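Local coordinates for Non-structural protein (Porcine reproductive and respiratory syndrome virus, PDB 3IFU) that acts, as the leader protease Nsp1alpha, as a zinc-binding papain-like cysteine protease and probably inhibits host interferon-beta production, at residues A102-R107 with K117-Y122; C126-I131 with D172-E177; A85-G90 with V138-N143. All coordinates share one frame; numbering follows the deposited sequence.

Interaction 1 of 3, residues A102-R107 with K117-Y122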
loop_
_atom_site.group_PDB
_atom_site.type_symbol
_atom_site.label_atom_id
_atom_site.label_comp_id
_atom_site.label_asym_id
_atom_site.label_seq_id
_atom_site.Cartn_x
_atom_site.Cartn_y
_atom_site.Cartn_z
ATOM N N ALA A 102 13.559 9.142 -6.667
ATOM C CA ALA A 102 14.205 9.750 -5.506
ATOM C C ALA A 102 15.159 10.854 -5.966
ATOM O O ALA A 102 15.097 11.982 -5.483
ATOM C CB ALA A 102 14.965 8.692 -4.716
ATOM N N ALA A 103 16.026 10.518 -6.920
ATOM C CA ALA A 103 17.005 11.464 -7.458
ATOM C C ALA A 103 16.346 12.744 -7.957
ATOM O O ALA A 103 16.828 13.839 -7.679
ATOM C CB ALA A 103 17.814 10.805 -8.599
ATOM N N GLU A 104 15.253 12.605 -8.704
ATOM C CA GLU A 104 14.539 13.766 -9.221
ATOM C C GLU A 104 14.034 14.653 -8.087
ATOM O O GLU A 104 14.335 15.841 -8.033
ATOM C CB GLU A 104 13.341 13.337 -10.072
ATOM C CG GLU A 104 13.651 13.030 -11.514
ATOM C CD GLU A 104 14.197 14.233 -12.273
ATOM O OE1 GLU A 104 13.858 15.385 -11.914
ATOM O OE2 GLU A 104 14.954 14.020 -13.243
ATOM N N ILE A 105 13.267 14.057 -7.181
ATOM C CA ILE A 105 12.686 14.776 -6.055
ATOM C C ILE A 105 13.754 15.383 -5.139
ATOM O O ILE A 105 13.674 16.566 -4.793
ATOM C CB ILE A 105 11.712 13.839 -5.275
ATOM C CG1 ILE A 105 10.502 13.510 -6.168
ATOM C CG2 ILE A 105 11.251 14.497 -3.992
ATOM C CD1 ILE A 105 9.488 12.585 -5.557
ATOM N N TYR A 106 14.753 14.590 -4.762
ATOM C CA TYR A 106 15.836 15.092 -3.917
ATOM C C TYR A 106 16.483 16.318 -4.557
ATOM O O TYR A 106 16.744 17.318 -3.885
ATOM C CB TYR A 106 16.913 14.025 -3.713
ATOM C CG TYR A 106 16.736 13.202 -2.471
ATOM C CD1 TYR A 106 15.638 12.360 -2.322
ATOM C CD2 TYR A 106 17.675 13.254 -1.444
ATOM C CE1 TYR A 106 15.476 11.590 -1.186
ATOM C CE2 TYR A 106 17.523 12.486 -0.295
ATOM C CZ TYR A 106 16.419 11.659 -0.171
ATOM O OH TYR A 106 16.236 10.927 0.975
ATOM N N ARG A 107 16.755 16.229 -5.858
ATOM C CA ARG A 107 17.372 17.331 -6.580
ATOM C C ARG A 107 16.511 18.592 -6.476
ATOM O O ARG A 107 16.995 19.662 -6.104
ATOM C CB ARG A 107 17.569 16.952 -8.049
ATOM C CG ARG A 107 18.163 18.067 -8.876
ATOM C CD ARG A 107 18.687 17.580 -10.204
ATOM N NE ARG A 107 17.635 17.331 -11.179
ATOM C CZ ARG A 107 17.870 16.918 -12.422
ATOM N NH1 ARG A 107 19.118 16.710 -12.820
ATOM N NH2 ARG A 107 16.867 16.724 -13.268
ATOM N N LYS A 117 5.601 16.122 -13.830
ATOM C CA LYS A 117 5.586 16.013 -15.286
ATOM C C LYS A 117 6.854 15.302 -15.739
ATOM O O LYS A 117 6.804 14.435 -16.602
ATOM C CB LYS A 117 5.507 17.397 -15.934
ATOM C CG LYS A 117 4.162 18.074 -15.752
ATOM C CD LYS A 117 4.190 19.528 -16.215
ATOM C CE LYS A 117 2.820 20.202 -16.044
ATOM N NZ LYS A 117 2.874 21.666 -16.345
ATOM N N THR A 118 7.988 15.671 -15.150
ATOM C CA THR A 118 9.268 15.046 -15.488
ATOM C C THR A 118 9.189 13.539 -15.200
ATOM O O THR A 118 9.758 12.716 -15.928
ATOM C CB THR A 118 10.434 15.665 -14.658
ATOM O OG1 THR A 118 10.484 17.079 -14.878
ATOM C CG2 THR A 118 11.767 15.062 -15.063
ATOM N N LEU A 119 8.465 13.196 -14.138
ATOM C CA LEU A 119 8.286 11.810 -13.726
ATOM C C LEU A 119 7.134 11.131 -14.464
ATOM O O LEU A 119 6.838 9.961 -14.215
ATOM C CB LEU A 119 8.047 11.737 -12.215
ATOM C CG LEU A 119 9.231 12.098 -11.320
ATOM C CD1 LEU A 119 8.841 11.908 -9.873
ATOM C CD2 LEU A 119 10.424 11.218 -11.669
ATOM N N GLN A 120 6.486 11.870 -15.361
ATOM C CA GLN A 120 5.380 11.336 -16.155
ATOM C C GLN A 120 4.391 10.555 -15.318
ATOM O O GLN A 120 3.958 9.466 -15.701
ATOM C CB GLN A 120 5.921 10.430 -17.251
ATOM C CG GLN A 120 6.668 11.155 -18.331
ATOM C CD GLN A 120 7.514 10.215 -19.148
ATOM O OE1 GLN A 120 7.970 10.561 -20.238
ATOM N NE2 GLN A 120 7.743 9.014 -18.617
ATOM N N VAL A 121 4.039 11.117 -14.171
ATOM C CA VAL A 121 3.101 10.481 -13.268
ATOM C C VAL A 121 1.738 10.282 -13.932
ATOM O O VAL A 121 1.128 9.212 -13.817
ATOM C CB VAL A 121 2.970 11.321 -11.984
ATOM C CG1 VAL A 121 1.656 11.045 -11.285
ATOM C CG2 VAL A 121 4.129 11.002 -11.069
ATOM N N TYR A 122 1.274 11.302 -14.644
ATOM C CA TYR A 122 -0.017 11.223 -15.311
ATOM C C TYR A 122 -0.033 10.252 -16.507
ATOM O O TYR A 122 -0.943 9.423 -16.631
ATOM C CB TYR A 122 -0.454 12.616 -15.777
ATOM C CG TYR A 122 -1.862 12.647 -16.323
ATOM C CD1 TYR A 122 -2.942 12.968 -15.505
ATOM C CD2 TYR A 122 -2.121 12.300 -17.652
ATOM C CE1 TYR A 122 -4.252 12.941 -15.995
ATOM C CE2 TYR A 122 -3.421 12.266 -18.151
ATOM C CZ TYR A 122 -4.482 12.585 -17.321
ATOM O OH TYR A 122 -5.767 12.529 -17.816
#

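Interaction 2 of 3, residues C126-I131 with D172-E177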
loop_
_atom_site.group_PDB
_atom_site.type_symbol
_atom_site.label_atom_id
_atom_site.label_comp_id
_atom_site.label_asym_id
_atom_site.label_seq_id
_atom_site.Cartn_x
_atom_site.Cartn_y
_atom_site.Cartn_z
ATOM N N CYS A 126 -1.438 7.707 -13.139
ATOM C CA CYS A 126 -1.878 8.322 -11.892
ATOM C C CYS A 126 -2.838 9.477 -12.160
ATOM O O CYS A 126 -2.677 10.223 -13.122
ATOM C CB CYS A 126 -0.679 8.823 -11.074
ATOM S SG CYS A 126 0.449 7.538 -10.480
ATOM N N ARG A 127 -3.835 9.613 -11.294
ATOM C CA ARG A 127 -4.830 10.665 -11.416
ATOM C C ARG A 127 -5.105 11.202 -10.028
ATOM O O ARG A 127 -5.014 10.456 -9.056
ATOM C CB ARG A 127 -6.126 10.095 -11.997
ATOM C CG ARG A 127 -5.986 9.477 -13.389
ATOM C CD ARG A 127 -5.971 10.539 -14.496
ATOM N NE ARG A 127 -5.741 9.961 -15.823
ATOM C CZ ARG A 127 -4.564 9.514 -16.268
ATOM N NH1 ARG A 127 -3.482 9.577 -15.504
ATOM N NH2 ARG A 127 -4.470 8.990 -17.482
ATOM N N TRP A 128 -5.415 12.494 -9.927
ATOM C CA TRP A 128 -5.746 13.096 -8.638
ATOM C C TRP A 128 -7.248 12.945 -8.447
ATOM O O TRP A 128 -7.997 12.894 -9.417
ATOM C CB TRP A 128 -5.387 14.584 -8.597
ATOM C CG TRP A 128 -3.927 14.860 -8.439
ATOM C CD1 TRP A 128 -3.058 15.264 -9.413
ATOM C CD2 TRP A 128 -3.152 14.726 -7.236
ATOM N NE1 TRP A 128 -1.789 15.389 -8.894
ATOM C CE2 TRP A 128 -1.817 15.064 -7.560
ATOM C CE3 TRP A 128 -3.455 14.352 -5.918
ATOM C CZ2 TRP A 128 -0.782 15.038 -6.612
ATOM C CZ3 TRP A 128 -2.425 14.326 -4.973
ATOM C CH2 TRP A 128 -1.106 14.667 -5.328
ATOM N N TYR A 129 -7.688 12.861 -7.199
ATOM C CA TYR A 129 -9.107 12.722 -6.915
ATOM C C TYR A 129 -9.433 13.509 -5.665
ATOM O O TYR A 129 -8.628 13.563 -4.727
ATOM C CB TYR A 129 -9.479 11.261 -6.669
ATOM C CG TYR A 129 -9.339 10.346 -7.863
ATOM C CD1 TYR A 129 -10.414 10.113 -8.715
ATOM C CD2 TYR A 129 -8.129 9.709 -8.135
ATOM C CE1 TYR A 129 -10.291 9.263 -9.809
ATOM C CE2 TYR A 129 -7.993 8.863 -9.226
ATOM C CZ TYR A 129 -9.074 8.640 -10.062
ATOM O OH TYR A 129 -8.937 7.800 -11.146
ATOM N N PRO A 130 -10.607 14.159 -5.641
ATOM C CA PRO A 130 -11.011 14.934 -4.463
ATOM C C PRO A 130 -11.353 13.890 -3.414
ATOM O O PRO A 130 -12.164 13.008 -3.673
ATOM C CB PRO A 130 -12.255 15.675 -4.943
ATOM C CG PRO A 130 -12.020 15.810 -6.424
ATOM C CD PRO A 130 -11.480 14.454 -6.789
ATOM N N ILE A 131 -10.731 13.963 -2.245
ATOM C CA ILE A 131 -11.015 12.974 -1.214
ATOM C C ILE A 131 -12.480 13.069 -0.794
ATOM O O ILE A 131 -12.958 14.137 -0.424
ATOM C CB ILE A 131 -10.112 13.166 0.023
ATOM C CG1 ILE A 131 -8.643 12.992 -0.365
ATOM C CG2 ILE A 131 -10.490 12.162 1.092
ATOM C CD1 ILE A 131 -7.664 13.451 0.706
ATOM N N ASP A 172 -4.013 18.815 -16.131
ATOM C CA ASP A 172 -3.345 20.073 -15.820
ATOM C C ASP A 172 -3.457 20.382 -14.323
ATOM O O ASP A 172 -2.768 21.264 -13.811
ATOM C CB ASP A 172 -3.930 21.239 -16.642
ATOM C CG ASP A 172 -5.278 20.905 -17.273
ATOM O OD1 ASP A 172 -5.314 20.073 -18.209
ATOM O OD2 ASP A 172 -6.304 21.474 -16.835
ATOM N N PHE A 173 -4.308 19.632 -13.626
ATOM C CA PHE A 173 -4.521 19.842 -12.202
ATOM C C PHE A 173 -3.490 19.212 -11.274
ATOM O O PHE A 173 -3.018 18.092 -11.497
ATOM C CB PHE A 173 -5.901 19.335 -11.778
ATOM C CG PHE A 173 -6.218 19.608 -10.340
ATOM C CD1 PHE A 173 -6.756 20.830 -9.958
ATOM C CD2 PHE A 173 -5.908 18.674 -9.352
ATOM C CE1 PHE A 173 -6.977 21.125 -8.616
ATOM C CE2 PHE A 173 -6.126 18.962 -8.000
ATOM C CZ PHE A 173 -6.661 20.192 -7.635
ATOM N N CYS A 174 -3.178 19.953 -10.214
ATOM C CA CYS A 174 -2.247 19.532 -9.175
ATOM C C CYS A 174 -2.651 20.308 -7.924
ATOM O O CYS A 174 -2.668 21.533 -7.936
ATOM C CB CYS A 174 -0.801 19.871 -9.555
ATOM S SG CYS A 174 0.445 19.258 -8.374
ATOM N N PRO A 175 -2.981 19.607 -6.832
ATOM C CA PRO A 175 -3.391 20.248 -5.578
ATOM C C PRO A 175 -2.440 21.317 -5.045
ATOM O O PRO A 175 -2.852 22.218 -4.320
ATOM C CB PRO A 175 -3.510 19.068 -4.613
ATOM C CG PRO A 175 -3.916 17.946 -5.516
ATOM C CD PRO A 175 -2.992 18.141 -6.695
ATOM N N PHE A 176 -1.171 21.222 -5.418
ATOM C CA PHE A 176 -0.170 22.155 -4.915
ATOM C C PHE A 176 0.771 22.714 -5.979
ATOM O O PHE A 176 0.813 22.236 -7.117
ATOM C CB PHE A 176 0.659 21.449 -3.845
ATOM C CG PHE A 176 1.235 20.139 -4.311
ATOM C CD1 PHE A 176 2.378 20.106 -5.102
ATOM C CD2 PHE A 176 0.604 18.938 -4.001
ATOM C CE1 PHE A 176 2.881 18.897 -5.575
ATOM C CE2 PHE A 176 1.099 17.727 -4.472
ATOM C CZ PHE A 176 2.238 17.706 -5.259
ATOM N N GLU A 177 1.527 23.731 -5.577
ATOM C CA GLU A 177 2.507 24.380 -6.435
ATOM C C GLU A 177 3.870 24.013 -5.874
ATOM O O GLU A 177 4.840 23.838 -6.601
ATOM C CB GLU A 177 2.334 25.894 -6.379
ATOM C CG GLU A 177 1.082 26.399 -7.051
ATOM C CD GLU A 177 1.148 26.200 -8.543
ATOM O OE1 GLU A 177 0.981 25.048 -9.001
ATOM O OE2 GLU A 177 1.391 27.199 -9.254
#

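Interaction 3 of 3, residues A85-G90 with V138-N143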
loop_
_atom_site.group_PDB
_atom_site.type_symbol
_atom_site.label_atom_id
_atom_site.label_comp_id
_atom_site.label_asym_id
_atom_site.label_seq_id
_atom_site.Cartn_x
_atom_site.Cartn_y
_atom_site.Cartn_z
ATOM N N ALA A 85 6.725 6.036 -7.089
ATOM C CA ALA A 85 7.499 5.006 -7.757
ATOM C C ALA A 85 6.688 3.721 -7.950
ATOM O O ALA A 85 6.740 3.115 -9.020
ATOM C CB ALA A 85 8.772 4.713 -6.974
ATOM N N ARG A 86 5.936 3.301 -6.935
ATOM C CA ARG A 86 5.161 2.071 -7.075
ATOM C C ARG A 86 4.050 2.152 -8.104
ATOM O O ARG A 86 3.846 1.215 -8.872
ATOM C CB ARG A 86 4.527 1.630 -5.759
ATOM C CG ARG A 86 4.043 0.182 -5.834
ATOM C CD ARG A 86 5.201 -0.755 -5.519
ATOM N NE ARG A 86 5.359 -1.917 -6.401
ATOM C CZ ARG A 86 5.519 -1.854 -7.720
ATOM N NH1 ARG A 86 5.524 -0.684 -8.341
ATOM N NH2 ARG A 86 5.735 -2.962 -8.415
ATOM N N MET A 87 3.318 3.261 -8.103
ATOM C CA MET A 87 2.213 3.452 -9.034
ATOM C C MET A 87 2.707 3.738 -10.440
ATOM O O MET A 87 1.951 3.668 -11.400
ATOM C CB MET A 87 1.333 4.610 -8.569
ATOM C CG MET A 87 0.943 4.541 -7.102
ATOM S SD MET A 87 -0.290 5.763 -6.613
ATOM C CE MET A 87 0.706 7.205 -6.372
ATOM N N THR A 88 3.992 4.035 -10.556
ATOM C CA THR A 88 4.589 4.388 -11.835
ATOM C C THR A 88 5.510 3.314 -12.451
ATOM O O THR A 88 6.158 3.544 -13.471
ATOM C CB THR A 88 5.313 5.770 -11.676
ATOM O OG1 THR A 88 4.348 6.828 -11.743
ATOM C CG2 THR A 88 6.307 5.995 -12.732
ATOM N N SER A 89 5.543 2.126 -11.850
ATOM C CA SER A 89 6.378 1.043 -12.370
ATOM C C SER A 89 5.687 -0.313 -12.271
ATOM O O SER A 89 4.606 -0.431 -11.698
ATOM C CB SER A 89 7.701 0.980 -11.607
ATOM O OG SER A 89 7.477 0.749 -10.224
ATOM N N GLY A 90 6.325 -1.334 -12.837
ATOM C CA GLY A 90 5.781 -2.681 -12.790
ATOM C C GLY A 90 6.617 -3.547 -11.865
ATOM O O GLY A 90 7.401 -3.025 -11.071
ATOM N N VAL A 138 -1.748 2.078 -1.899
ATOM C CA VAL A 138 -0.782 3.161 -1.898
ATOM C C VAL A 138 -1.271 4.428 -2.592
ATOM O O VAL A 138 -2.056 4.377 -3.543
ATOM C CB VAL A 138 0.519 2.712 -2.575
ATOM C CG1 VAL A 138 1.143 1.563 -1.802
ATOM C CG2 VAL A 138 0.223 2.293 -4.003
ATOM N N GLY A 139 -0.801 5.573 -2.112
ATOM C CA GLY A 139 -1.201 6.822 -2.718
ATOM C C GLY A 139 -0.516 8.016 -2.096
ATOM O O GLY A 139 0.201 7.908 -1.102
ATOM N N VAL A 140 -0.719 9.166 -2.710
ATOM C CA VAL A 140 -0.147 10.389 -2.196
ATOM C C VAL A 140 -1.324 11.278 -1.846
ATOM O O VAL A 140 -2.118 11.631 -2.705
ATOM C CB VAL A 140 0.747 11.087 -3.249
ATOM C CG1 VAL A 140 1.373 12.343 -2.653
ATOM C CG2 VAL A 140 1.838 10.135 -3.713
ATOM N N TYR A 141 -1.453 11.595 -0.565
ATOM C CA TYR A 141 -2.526 12.455 -0.097
ATOM C C TYR A 141 -1.945 13.840 -0.061
ATOM O O TYR A 141 -0.765 14.000 0.229
ATOM C CB TYR A 141 -2.978 12.002 1.285
ATOM C CG TYR A 141 -3.661 10.661 1.216
ATOM C CD1 TYR A 141 -5.049 10.569 1.204
ATOM C CD2 TYR A 141 -2.917 9.485 1.071
ATOM C CE1 TYR A 141 -5.685 9.341 1.043
ATOM C CE2 TYR A 141 -3.545 8.252 0.910
ATOM C CZ TYR A 141 -4.930 8.187 0.893
ATOM O OH TYR A 141 -5.565 6.982 0.706
ATOM N N ALA A 142 -2.755 14.847 -0.361
ATOM C CA ALA A 142 -2.224 16.198 -0.386
ATOM C C ALA A 142 -3.250 17.306 -0.298
ATOM O O ALA A 142 -4.455 17.075 -0.354
ATOM C CB ALA A 142 -1.398 16.379 -1.660
ATOM N N ASN A 143 -2.732 18.518 -0.138
ATOM C CA ASN A 143 -3.525 19.737 -0.120
ATOM C C ASN A 143 -2.642 20.741 -0.849
ATOM O O ASN A 143 -1.777 20.331 -1.622
ATOM C CB ASN A 143 -3.904 20.183 1.312
ATOM C CG ASN A 143 -2.709 20.469 2.211
ATOM O OD1 ASN A 143 -2.867 20.581 3.427
ATOM N ND2 ASN A 143 -1.526 20.600 1.631
#

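Interaction 1 of 3, residues A102-R107 with K117-Y122
Glu104 and Leu119 run past one another in opposite directions, so that the aliphatic stem of the glutamate lies alongside one branch of the leucine. The touching branch is CD2, which sits 3.7 Å from Glu104 CG and only a little farther from Glu104 CB. Glu104 turns its CG beside its own backbone N (chi1 -85°) and bends at the next torsion, and this brings the carboxylate up against Thr118. There the two side chains cross at about a right angle: Thr118 CG2 lies 3.8 Å from Glu104 CD and about equally far from both carboxylate oxygens, a van der Waals contact with the methyl and not a polar one. Threonine suits the spot, its methyl turned to the glutamate while OG1 is hydrogen-bonded to Thr114 O one turn back. A glutamate suits this border, since its stem packs on leucine while its charge reaches Arg107. That pairing is electrostatic only, NH2 of Arg107 lying 3.3 Å from OE2 of Glu104 but with the oxygen well out of the guanidinium plane. On the buried side, Ile105 sends CG1 to within 4.4 Å of Leu119 CD1, a looser apolar contact. Leucine thus offers one methyl to each neighbour. Just beyond it, Gln120 takes a positive phi in a Schellman motif that ends the helix and turns the chain toward Val121. The contact joins helix 94-108 to the C-terminal end of helix 113-118; beneath it Ile105 also packs on Ile81 of helix 81-87 and on Val115, and Val121 reaches Ile84, within the cysteine-proteinase region.

Interaction 2 of 3, residues C126-I131 with D172-E177
Pro175 sets its CD-CG edge down on one face of the Trp128 indole, its CD 3.5 Å from the centroid of the five-membered ring and only 16° off the ring normal. This CH-pi contact is the tight heart of the interface. Pro175 CG extends the cover over the benzo ring, 3.6 Å from Trp128 CE3, so this edge reaches over both rings; proline suits the place because its CD, bonded to nitrogen, carries somewhat polarised C-H groups that an electron-rich face welcomes. At the far end of the indole, Phe176 sets its ring perpendicular to that of Trp128 (planes at 90°), and its CE2 comes 3.9 Å from Trp128 CH2. Its CG stands between the backbone N and the carbonyl carbon (chi1 53°), which folds the phenyl back toward the tryptophan. Cys174 is a more distant neighbour: SG is 5.3 Å from the centroid of the five-membered ring, an oblique sulfur-aromatic contact.

Toward the outer side the packing slackens. Phe173, partly exposed, brings its carbonyl O to 3.5 Å from Trp128 CD1, obliquely to the ring, while its own ring meets the indole's stem only at the edge, CD2 4.2 Å from Trp128 CB; that ring also meets Lys169 and His157. Asp172 and Glu177, at the two ends, are exposed and take no part.

Trp128 belongs to the edge strand 127-130 of a four-stranded antiparallel sheet, and its indole also rests on Leu159 and Ala142 of that sheet. A large aromatic thus packs the irregular C-terminal segment against the sheet of the papain-like protease, a few residues before Met180, a ligand of the second zinc ion.

Interaction 3 of 3, residues A85-G90 with V138-N143
Met87 reaches across to three successive residues of 138-143. Its CG lies 3.9 Å from Val138 CG2, the two side chains sliding past each other in opposite directions. Farther along, SD is 3.8 Å from the carbonyl oxygen of Val138, and the terminal methyl CE comes 4.1 Å from both Val140 CG2 and Gly139 CA. The chain is extended through CG and SD, then bends at the last torsion (chi3 -81°), which carries the methyl round to the valine and the glycine. Methionine suits this place because a flexible, unbranched thioether can run along the Val138-Gly139 backbone, with Met87 SD 4.1 Å from Gly139 CA. Val140, branched and rigid, opens strand 140-142 and also packs on Pro83 and Ile84, so helix 81-87 packs on strand 140-142 and the loop leading into it, consistent with the papain-like fold, in which a helical part meets an antiparallel sheet. Outward from this core, Met87 also touches Cys126 and Asn161, and the strand is held by backbone hydrogen bonds from Val140 to Leu159 and from Tyr141 to Ser148. Ser89 OG donates to Ala85 O at 2.8 Å, closing the turn between them. Arg86 leads its guanidinium away from the valine and donates weakly from NH2 to Gly90 O, 3.1 Å away. On the outermost side the second subunit packs here: Val138 meets Val138 of that subunit, and Arg86 meets its Asn161.

How the interactions relate
The three contacts lie 12 to 15 Å apart, centre to centre. Along the chain, interaction 1 is nested inside the loop that interaction 3 closes, and it is complete before interaction 2 opens; the segments of interactions 2 and 3 alternate along the chain. Helices 81-87 and 94-108, which carry parts of interactions 3 and 1, follow each other in the chain, and Val121 CA packs near Thr88 OG1. Interaction 1 runs straight into interaction 2, Tyr122 O probably accepting a hydrogen bond from Arg127 NH1. Interactions 2 and 3 reach the same sheet, and Cys126 SG meets Met87. Together they join the helices, the sheet and the C-terminal segment, which ends at Met180, a zinc ligand.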